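PDB 1MQV: cytochrome C' from Rhodopseudomonas palustris, which is a four-helix-bundle c-type cytochrome with a high-spin heme lacking a sixth ligand, and probably takes part in electron transfer, though its exact function is unknown. Local coordinates for residues A[46-51]-A[80-85]; A[93-98]-A[103-108]. The protein carries 3 engineered substitutions. All coordinates share one frame; numbering follows the deposited sequence.

In the fold
Both contacts draw on helix 75-95, at different points along it. Contact 1 sets it against the end of helix 34-50, with its centre about 7 Å from that of the chain; all of its touching residues are buried and heme c forms one wall. Contact 2 lies further along, where helix 75-95 gives way to helix 99-120, and its centre is about 16 Å from the chain centre and about 18 Å from that of contact 1. An aromatic ring held between a leucine and the cofactor dominates the inner contact. The outer one joins two isoleucines to a more open threonine and asparagine pair. Contact 1 thus belongs to the heme core, contact 2 to a bundle end.

Contact 1: residues A[46-51]-A[80-85]; sequences DDSKKL and DLFAKL. With HEC (heme c), chain C.
Phe82 reaches from helix 75-95 toward Ser48 of helix 34-50 and Leu51 just beyond it, and its ring is held between Leu51 and the heme. At its base, Phe82 CB lies 3.6 Å from the carbonyl O of Ser48. CG stands anti to the carbonyl carbon (chi1 -84°), which places the ring between Leu51 and the heme. Heme CBC sits 3.4 Å above the plane, over the ring centre. Further out, Phe82 CE1 meets heme C3C at 3.5 Å and Leu51 CD1 at 3.6 Å, and at the tip CZ approaches Leu51 CB. That CB covers the face opposite heme CBC, a CH-pi contact 3.8 Å from the ring centroid, while Phe78 meets the ring edge-to-face. The bond of Ser48 OG to Ile44 O satisfies the hydroxyl, which otherwise lies against Leu85 CD2 at 3.3 Å. Were Phe82 shortened to an alanine, a gap would be likely to open between Leu51 and the heme edge, leaving each without the ring they share. Leu81, Phe82 and Leu85 line the heme pocket within the four-helix bundle of cytochrome c'.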
loop_
_atom_site.group_PDB
_atom_site.type_symbol
_atom_site.label_atom_id
_atom_site.label_comp_id
_atom_site.label_asym_id
_atom_site.label_seq_id
_atom_site.Cartn_x
_atom_site.Cartn_y
_atom_site.Cartn_z
ATOM N N ASP A 46 -1.945 7.762 -3.192
ATOM C CA ASP A 46 -0.793 8.576 -3.573
ATOM C C ASP A 46 0.546 7.814 -3.451
ATOM O O ASP A 46 1.418 7.943 -4.330
ATOM C CB ASP A 46 -0.738 9.852 -2.717
ATOM C CG ASP A 46 -1.891 10.806 -3.017
ATOM O OD1 ASP A 46 -2.458 10.727 -4.128
ATOM O OD2 ASP A 46 -2.222 11.642 -2.145
ATOM N N ASP A 47 0.721 7.046 -2.375
ATOM C CA ASP A 47 1.968 6.283 -2.169
ATOM C C ASP A 47 2.115 5.255 -3.261
ATOM O O ASP A 47 3.205 5.044 -3.789
ATOM C CB ASP A 47 1.986 5.583 -0.808
ATOM C CG ASP A 47 1.981 6.559 0.362
ATOM O OD1 ASP A 47 2.311 7.746 0.162
ATOM O OD2 ASP A 47 1.647 6.131 1.479
ATOM N N SER A 48 0.999 4.636 -3.648
ATOM C CA SER A 48 1.044 3.616 -4.689
ATOM C C SER A 48 1.364 4.195 -6.076
ATOM O O SER A 48 1.761 3.449 -6.988
ATOM C CB SER A 48 -0.313 2.859 -4.712
ATOM O OG SER A 48 -0.513 2.186 -3.473
ATOM N N LYS A 49 1.179 5.502 -6.251
ATOM C CA LYS A 49 1.488 6.109 -7.538
ATOM C C LYS A 49 2.955 6.546 -7.566
ATOM O O LYS A 49 3.541 6.731 -8.626
ATOM C CB LYS A 49 0.572 7.282 -7.799
ATOM C CG LYS A 49 -0.830 6.872 -8.129
ATOM C CD LYS A 49 -1.760 8.090 -8.079
ATOM C CE LYS A 49 -3.046 7.783 -8.829
ATOM N NZ LYS A 49 -3.981 8.929 -8.605
ATOM N N LYS A 50 3.544 6.665 -6.392
ATOM C CA LYS A 50 4.942 7.069 -6.292
ATOM C C LYS A 50 5.877 5.877 -6.306
ATOM O O LYS A 50 6.953 5.945 -6.901
ATOM C CB LYS A 50 5.163 7.851 -4.994
ATOM C CG LYS A 50 4.503 9.219 -4.972
ATOM C CD LYS A 50 4.812 9.908 -3.645
ATOM C CE LYS A 50 3.950 11.162 -3.490
ATOM N NZ LYS A 50 4.086 11.827 -2.158
ATOM N N LEU A 51 5.473 4.769 -5.664
ATOM C CA LEU A 51 6.334 3.585 -5.551
ATOM C C LEU A 51 6.888 2.932 -6.831
ATOM O O LEU A 51 8.009 2.428 -6.811
ATOM C CB LEU A 51 5.675 2.526 -4.618
ATOM C CG LEU A 51 5.672 3.051 -3.148
ATOM C CD1 LEU A 51 4.534 2.445 -2.292
ATOM C CD2 LEU A 51 7.066 2.812 -2.506
ATOM N N ASP A 80 2.113 -3.201 -11.891
ATOM C CA ASP A 80 0.661 -3.196 -12.001
ATOM C C ASP A 80 -0.093 -3.489 -10.691
ATOM O O ASP A 80 -1.263 -3.094 -10.547
ATOM C CB ASP A 80 0.238 -4.179 -13.102
ATOM C CG ASP A 80 0.685 -3.705 -14.507
ATOM O OD1 ASP A 80 1.315 -2.635 -14.636
ATOM O OD2 ASP A 80 0.408 -4.390 -15.509
ATOM N N LEU A 81 0.568 -4.145 -9.738
ATOM C CA LEU A 81 -0.078 -4.454 -8.465
ATOM C C LEU A 81 -0.126 -3.128 -7.704
ATOM O O LEU A 81 -1.019 -2.901 -6.898
ATOM C CB LEU A 81 0.708 -5.512 -7.653
ATOM C CG LEU A 81 -0.068 -6.642 -6.959
ATOM C CD1 LEU A 81 -1.338 -6.108 -6.290
ATOM C CD2 LEU A 81 -0.441 -7.685 -8.016
ATOM N N PHE A 82 0.860 -2.250 -7.909
ATOM C CA PHE A 82 0.759 -0.980 -7.211
ATOM C C PHE A 82 -0.357 -0.177 -7.887
ATOM O O PHE A 82 -1.093 0.566 -7.227
ATOM C CB PHE A 82 2.040 -0.160 -7.287
ATOM C CG PHE A 82 3.042 -0.530 -6.258
ATOM C CD1 PHE A 82 2.769 -0.358 -4.902
ATOM C CD2 PHE A 82 4.302 -0.964 -6.643
ATOM C CE1 PHE A 82 3.737 -0.599 -3.941
ATOM C CE2 PHE A 82 5.279 -1.208 -5.682
ATOM C CZ PHE A 82 4.998 -1.022 -4.337
ATOM N N ALA A 83 -0.473 -0.307 -9.205
ATOM C CA ALA A 83 -1.522 0.441 -9.910
ATOM C C ALA A 83 -2.880 -0.088 -9.442
ATOM O O ALA A 83 -3.863 0.691 -9.344
ATOM C CB ALA A 83 -1.408 0.278 -11.398
ATOM N N LYS A 84 -2.941 -1.391 -9.192
ATOM C CA LYS A 84 -4.184 -2.009 -8.701
ATOM C C LYS A 84 -4.538 -1.449 -7.320
ATOM O O LYS A 84 -5.667 -1.057 -7.051
ATOM C CB LYS A 84 -4.036 -3.543 -8.646
ATOM C CG LYS A 84 -5.209 -4.291 -8.023
ATOM C CD LYS A 84 -5.124 -5.790 -8.283
ATOM C CE LYS A 84 -6.274 -6.501 -7.588
ATOM N NZ LYS A 84 -6.071 -7.943 -7.609
ATOM N N LEU A 85 -3.553 -1.339 -6.440
ATOM C CA LEU A 85 -3.846 -0.803 -5.133
ATOM C C LEU A 85 -4.244 0.658 -5.217
ATOM O O LEU A 85 -5.135 1.097 -4.506
ATOM C CB LEU A 85 -2.620 -1.004 -4.197
ATOM C CG LEU A 85 -2.733 -0.334 -2.816
ATOM C CD1 LEU A 85 -3.968 -0.847 -1.956
ATOM C CD2 LEU A 85 -1.379 -0.642 -2.116
HETATM FE FE HEC C . 4.312 -3.278 1.322
HETATM C CHA HEC C . 7.397 -3.043 2.651
HETATM C CHB HEC C . 2.996 -1.940 4.182
HETATM C CHC HEC C . 1.348 -2.787 -0.235
HETATM C CHD HEC C . 5.683 -4.226 -1.795
HETATM N NA HEC C . 5.070 -2.618 3.115
HETATM C C1A HEC C . 6.393 -2.616 3.439
HETATM C C2A HEC C . 6.540 -2.099 4.749
HETATM C C3A HEC C . 5.271 -1.790 5.251
HETATM C C4A HEC C . 4.368 -2.128 4.174
HETATM C CMA HEC C . 4.770 -1.259 6.558
HETATM C CAA HEC C . 7.855 -1.995 5.512
HETATM C CBA HEC C . 8.496 -0.656 5.225
HETATM C CGA HEC C . 9.720 -0.417 6.120
HETATM O O1A HEC C . 9.575 0.318 7.102
HETATM O O2A HEC C . 10.798 -0.969 5.827
HETATM N NB HEC C . 2.586 -2.563 1.859
HETATM C C1B HEC C . 2.144 -2.165 3.110
HETATM C C2B HEC C . 0.686 -1.926 3.169
HETATM C C3B HEC C . 0.223 -2.172 1.936
HETATM C C4B HEC C . 1.411 -2.533 1.108
HETATM C CMB HEC C . -0.078 -1.524 4.468
HETATM C CAB HEC C . -1.155 -2.118 1.449
HETATM C CBB HEC C . -2.013 -1.029 1.670
HETATM N NC HEC C . 3.690 -3.394 -0.595
HETATM C C1C HEC C . 2.397 -3.179 -1.072
HETATM C C2C HEC C . 2.280 -3.505 -2.441
HETATM C C3C HEC C . 3.484 -3.946 -2.925
HETATM C C4C HEC C . 4.359 -3.867 -1.715
HETATM C CMC HEC C . 0.933 -3.564 -3.239
HETATM C CAC HEC C . 3.920 -4.479 -4.209
HETATM C CBC HEC C . 3.144 -4.117 -5.405
HETATM N ND HEC C . 6.155 -3.602 0.528
HETATM C C1D HEC C . 6.569 -4.093 -0.684
HETATM C C2D HEC C . 8.021 -4.371 -0.699
HETATM C C3D HEC C . 8.461 -4.036 0.559
HETATM C C4D HEC C . 7.319 -3.535 1.322
HETATM C CMD HEC C . 8.793 -4.687 -2.014
HETATM C CAD HEC C . 9.998 -4.084 1.011
HETATM C CBD HEC C . 10.517 -2.637 0.753
HETATM C CGD HEC C . 12.031 -2.588 0.938
HETATM O O1D HEC C . 12.463 -3.172 1.942
HETATM O O2D HEC C . 12.741 -1.999 0.099
#

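Contact 2: residues A[93-98]-A[103-108]; sequences QGTIKD and KANIGG
Ile96, the first residue to leave helical geometry after helix 75-95, packs against Ile106 and Asn105 of helix 99-120 and makes the close part of this contact. Its CG1 stands anti to the carbonyl carbon (chi1 -65°) and the chain then runs extended, which carries CD1 across to the facing helix. There Ile96 CD1 meets Ile106 CD1 at 3.9 Å, methyl against methyl, and also lies 4.0 Å from the backbone N of Ile106. One carbon back, Ile96 CG1 passes Asn105 CB at 3.9 Å as the Ile96 and Asn105 side chains run alongside one another, pointing opposite ways. Both isoleucines are buried, and other helices extend their apolar cluster: Val37 of helix 34-50 touches Ile96, while Ile22 and Leu26 of helix 4-27 touch Ile106.

Toward the solvent the fit is looser. Thr95 is exposed and Asn105 partly so, and Thr95 OG1 comes no nearer than 4.1 Å to Asn105 CB and ND2. Asn105 ND2 stops 3.7 Å from the carbonyl O of Thr95, a polar approach too long to hold the amide in place. Thr95 OG1 instead makes a weak hydrogen bond back to Ala91 O. The facing helix is itself kinked here: Gly107 N and Gly108 N lack bonds to the preceding turn, and Gly108 N makes a weak bond of 3.4 Å to Asn105 O.

The turn between the helices is closed by polar groups. Asp98 occupies the N-cap position of helix 99-120, its side chain capping a backbone N of that helix, and Ser101 OG is hydrogen-bonded to both Asp98 OD1 and Lys97 N. The arrangement is that of an antiparallel helical hairpin with a short, N-capped connection, joining the last two helices of the four-helix bundle.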
loop_
_atom_site.group_PDB
_atom_site.type_symbol
_atom_site.label_atom_id
_atom_site.label_comp_id
_atom_site.label_asym_id
_atom_site.label_seq_id
_atom_site.Cartn_x
_atom_site.Cartn_y
_atom_site.Cartn_z
ATOM N N GLN A 93 -12.584 5.593 -1.945
ATOM C CA GLN A 93 -12.905 6.932 -1.446
ATOM C C GLN A 93 -14.330 7.208 -1.861
ATOM O O GLN A 93 -15.051 7.920 -1.179
ATOM C CB GLN A 93 -11.968 7.982 -2.043
ATOM C CG GLN A 93 -10.521 7.769 -1.567
ATOM C CD GLN A 93 -9.495 8.692 -2.235
ATOM O OE1 GLN A 93 -8.396 8.257 -2.570
ATOM N NE2 GLN A 93 -9.835 9.962 -2.392
ATOM N N GLY A 94 -14.742 6.614 -2.973
ATOM C CA GLY A 94 -16.101 6.810 -3.429
ATOM C C GLY A 94 -17.074 5.808 -2.821
ATOM O O GLY A 94 -18.235 6.140 -2.575
ATOM N N THR A 95 -16.614 4.586 -2.545
ATOM C CA THR A 95 -17.517 3.563 -2.005
ATOM C C THR A 95 -17.608 3.480 -0.488
ATOM O O THR A 95 -18.593 2.963 0.038
ATOM C CB THR A 95 -17.152 2.173 -2.539
ATOM O OG1 THR A 95 -15.865 1.779 -2.039
ATOM C CG2 THR A 95 -17.113 2.198 -4.066
ATOM N N ILE A 96 -16.586 3.951 0.231
ATOM C CA ILE A 96 -16.652 3.894 1.699
ATOM C C ILE A 96 -17.140 5.231 2.282
ATOM O O ILE A 96 -16.396 6.200 2.420
ATOM C CB ILE A 96 -15.280 3.461 2.286
ATOM C CG1 ILE A 96 -15.008 2.025 1.818
ATOM C CG2 ILE A 96 -15.308 3.522 3.856
ATOM C CD1 ILE A 96 -13.635 1.453 2.229
ATOM N N LYS A 97 -18.413 5.255 2.664
ATOM C CA LYS A 97 -19.049 6.481 3.129
ATOM C C LYS A 97 -19.597 6.421 4.564
ATOM O O LYS A 97 -20.064 7.435 5.108
ATOM C CB LYS A 97 -20.199 6.817 2.175
ATOM C CG LYS A 97 -21.364 5.836 2.334
ATOM C CD LYS A 97 -22.501 6.108 1.381
ATOM C CE LYS A 97 -22.216 5.507 0.025
ATOM N NZ LYS A 97 -23.319 5.772 -0.934
ATOM N N ASP A 98 -19.563 5.232 5.153
ATOM C CA ASP A 98 -20.039 5.029 6.519
ATOM C C ASP A 98 -19.405 3.766 7.053
ATOM O O ASP A 98 -18.715 3.096 6.305
ATOM C CB ASP A 98 -21.565 4.918 6.558
ATOM C CG ASP A 98 -22.129 3.932 5.545
ATOM O OD1 ASP A 98 -21.465 2.936 5.210
ATOM O OD2 ASP A 98 -23.279 4.142 5.100
ATOM N N LYS A 103 -16.821 -1.734 6.498
ATOM C CA LYS A 103 -16.767 -3.180 6.731
ATOM C C LYS A 103 -17.007 -4.021 5.448
ATOM O O LYS A 103 -16.408 -5.071 5.251
ATOM C CB LYS A 103 -17.774 -3.610 7.824
ATOM C CG LYS A 103 -17.402 -3.087 9.262
ATOM C CD LYS A 103 -18.548 -3.264 10.201
ATOM C CE LYS A 103 -18.189 -2.718 11.556
ATOM N NZ LYS A 103 -19.430 -2.698 12.374
ATOM N N ALA A 104 -17.849 -3.546 4.559
ATOM C CA ALA A 104 -18.107 -4.340 3.368
ATOM C C ALA A 104 -17.034 -4.191 2.293
ATOM O O ALA A 104 -16.714 -5.156 1.605
ATOM C CB ALA A 104 -19.465 -3.958 2.772
ATOM N N ASN A 105 -16.452 -3.000 2.192
ATOM C CA ASN A 105 -15.515 -2.693 1.106
ATOM C C ASN A 105 -14.009 -2.579 1.325
ATOM O O ASN A 105 -13.217 -2.607 0.360
ATOM C CB ASN A 105 -15.998 -1.432 0.427
ATOM C CG ASN A 105 -17.370 -1.630 -0.192
ATOM O OD1 ASN A 105 -17.584 -2.600 -0.897
ATOM N ND2 ASN A 105 -18.306 -0.740 0.098
ATOM N N ILE A 106 -13.602 -2.507 2.575
ATOM C CA ILE A 106 -12.175 -2.305 2.838
ATOM C C ILE A 106 -11.315 -3.499 2.437
ATOM O O ILE A 106 -10.140 -3.323 2.081
ATOM C CB ILE A 106 -11.948 -1.923 4.347
ATOM C CG1 ILE A 106 -10.552 -1.264 4.532
ATOM C CG2 ILE A 106 -12.122 -3.167 5.254
ATOM C CD1 ILE A 106 -10.372 0.034 3.705
ATOM N N GLY A 107 -11.857 -4.719 2.504
ATOM C CA GLY A 107 -11.084 -5.903 2.128
ATOM C C GLY A 107 -10.465 -5.853 0.735
ATOM O O GLY A 107 -9.334 -6.321 0.527
ATOM N N GLY A 108 -11.194 -5.296 -0.231
ATOM C CA GLY A 108 -10.671 -5.197 -1.587
ATOM C C GLY A 108 -9.396 -4.361 -1.668
ATOM O O GLY A 108 -8.505 -4.588 -2.500
#